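Side-chain contact in N-acetyltransferase (Trypanosoma brucei, PDB 3I3G), which probably transfers the acetyl group of acetyl-CoA to the amino group of D-glucosamine 6-phosphate, a step in the making of UDP-N-acetylglucosamine: residues Arg24-Glu28 with Ser29-Ser33. Residues are numbered along the deposited sequence; the frame is centred on the assembly and turned at random. Where two conformers were deposited one is given.
Sequences RVLEE and SDLSS
Asp30, a buried carboxylate, is gripped by three N-H groups from the few residues before it: two from the guanidinium of Arg24 and one from the backbone of Glu27. The guanidinium meets it end-on, NH1 giving a hydrogen bond to OD2 of Asp30 (2.7 Å) and NH2 a nearly straight one (171°) to OD1 of the same residue (3.0 Å). Both oxygens are approached on their syn sides and lie close to the guanidinium plane, although the two flat groups are turned 36° apart. OD2 of Asp30 also accepts from Glu27 N at 2.9 Å, this time from above the carboxylate plane, and the three bonds together fix the rotation of the group. Glu27 completes a salt-bridge network: its OE1 sits over one face of the Arg24 guanidinium, 3.2 Å from NH1, held by charge alone. Shared in this way, Arg24 would offset the repulsion between the two acids. Residues 27-30 form a type I beta-turn, closed by the bond from Asp30 N to Glu27 O (2.8 Å) and pinned by the return bond from Glu27 N to the Asp30 side chain; it takes the chain from strand 21-25, an outermost strand of the GNAT-family sheet within this subunit, into helix 31-38. At the next step Leu31 N bonds to Glu28 O at 3.3 Å, and a water donates to that carbonyl while accepting from Ser32 N. On the apolar side, Leu26 CD1 lies 3.5 Å from Asp30 CB, while CD2 of Leu26 touches CD2 of Leu31 at 3.8 Å, the two leucines crossing at about a right angle. Phe89 of the second subunit packs on both leucines, and Leu31 also reaches Leu52 and Ala56 of helix 49-61. Arg24 NE turns to a further carboxylate, that of Glu22.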
loop_
_atom_site.group_PDB
_atom_site.type_symbol
_atom_site.label_atom_id
_atom_site.label_comp_id
_atom_site.label_asym_id
_atom_site.label_seq_id
_atom_site.Cartn_x
_atom_site.Cartn_y
_atom_site.Cartn_z
ATOM N N ARG A 24 15.466 15.391 1.327
ATOM C CA ARG A 24 14.421 16.210 0.730
ATOM C C ARG A 24 13.466 15.391 -0.133
ATOM O O ARG A 24 13.669 14.195 -0.344
ATOM C CB ARG A 24 15.041 17.333 -0.105
ATOM C CG ARG A 24 16.008 16.847 -1.177
ATOM C CD ARG A 24 16.467 17.989 -2.070
ATOM N NE ARG A 24 17.413 17.545 -3.089
ATOM C CZ ARG A 24 17.063 16.922 -4.210
ATOM N NH1 ARG A 24 15.786 16.661 -4.455
ATOM N NH2 ARG A 24 17.989 16.554 -5.084
ATOM N N VAL A 25 12.422 16.044 -0.630
ATOM C CA VAL A 25 11.451 15.385 -1.494
ATOM C C VAL A 25 12.026 15.170 -2.889
ATOM O O VAL A 25 12.802 15.988 -3.385
ATOM C CB VAL A 25 10.150 16.201 -1.609
ATOM C CG1 VAL A 25 9.545 16.427 -0.233
ATOM C CG2 VAL A 25 10.415 17.524 -2.309
ATOM N N LEU A 26 11.641 14.063 -3.515
ATOM C CA LEU A 26 12.087 13.743 -4.863
ATOM C C LEU A 26 11.604 14.802 -5.852
ATOM O O LEU A 26 10.446 15.214 -5.806
ATOM C CB LEU A 26 11.552 12.372 -5.274
ATOM C CG LEU A 26 11.863 11.898 -6.693
ATOM C CD1 LEU A 26 13.334 11.556 -6.822
ATOM C CD2 LEU A 26 11.003 10.699 -7.050
ATOM N N GLU A 27 12.490 15.244 -6.739
ATOM C CA GLU A 27 12.095 16.186 -7.786
ATOM C C GLU A 27 12.486 15.718 -9.186
ATOM O O GLU A 27 13.291 14.799 -9.346
ATOM C CB GLU A 27 12.616 17.600 -7.499
ATOM C CG GLU A 27 14.004 17.666 -6.890
ATOM C CD GLU A 27 14.251 18.981 -6.170
ATOM O OE1 GLU A 27 15.424 19.390 -6.044
ATOM O OE2 GLU A 27 13.267 19.611 -5.730
ATOM N N GLU A 28 11.901 16.353 -10.197
ATOM C CA GLU A 28 12.043 15.903 -11.578
ATOM C C GLU A 28 13.499 15.736 -12.008
ATOM O O GLU A 28 13.830 14.810 -12.748
ATOM C CB GLU A 28 11.307 16.854 -12.529
ATOM C CG GLU A 28 11.099 16.294 -13.925
ATOM C CD GLU A 28 10.200 17.166 -14.780
ATOM O OE1 GLU A 28 9.660 18.164 -14.256
ATOM O OE2 GLU A 28 10.030 16.851 -15.974
ATOM N N SER A 29 14.370 16.626 -11.540
ATOM C CA SER A 29 15.783 16.568 -11.912
ATOM C C SER A 29 16.497 15.354 -11.315
ATOM O O SER A 29 17.614 15.026 -11.716
ATOM C CB SER A 29 16.502 17.855 -11.498
ATOM O OG SER A 29 15.896 18.993 -12.092
ATOM N N ASP A 30 15.845 14.689 -10.363
ATOM C CA ASP A 30 16.433 13.539 -9.672
ATOM C C ASP A 30 16.085 12.203 -10.330
ATOM O O ASP A 30 16.746 11.194 -10.087
ATOM C CB ASP A 30 15.949 13.479 -8.219
ATOM C CG ASP A 30 16.221 14.753 -7.449
ATOM O OD1 ASP A 30 17.230 15.434 -7.731
ATOM O OD2 ASP A 30 15.421 15.065 -6.540
ATOM N N LEU A 31 15.042 12.200 -11.151
ATOM C CA LEU A 31 14.423 10.953 -11.610
ATOM C C LEU A 31 15.383 9.919 -12.208
ATOM O O LEU A 31 15.313 8.738 -11.869
ATOM C CB LEU A 31 13.271 11.246 -12.575
ATOM C CG LEU A 31 12.154 12.107 -11.974
ATOM C CD1 LEU A 31 11.027 12.314 -12.969
ATOM C CD2 LEU A 31 11.624 11.478 -10.697
ATOM N N SER A 32 16.270 10.353 -13.097
ATOM C CA SER A 32 17.207 9.437 -13.743
ATOM C C SER A 32 18.159 8.803 -12.731
ATOM O O SER A 32 18.351 7.588 -12.725
ATOM C CB SER A 32 17.999 10.154 -14.838
ATOM O OG SER A 32 18.830 11.164 -14.293
ATOM N N SER A 33 18.755 9.632 -11.880
ATOM C CA SER A 33 19.671 9.139 -10.856
ATOM C C SER A 33 18.924 8.251 -9.868
ATOM O O SER A 33 19.470 7.278 -9.347
ATOM C CB SER A 33 20.329 10.308 -10.120
ATOM O OG SER A 33 21.263 9.842 -9.165
HETATM O O HOH W 1 16.018 13.205 -14.192
#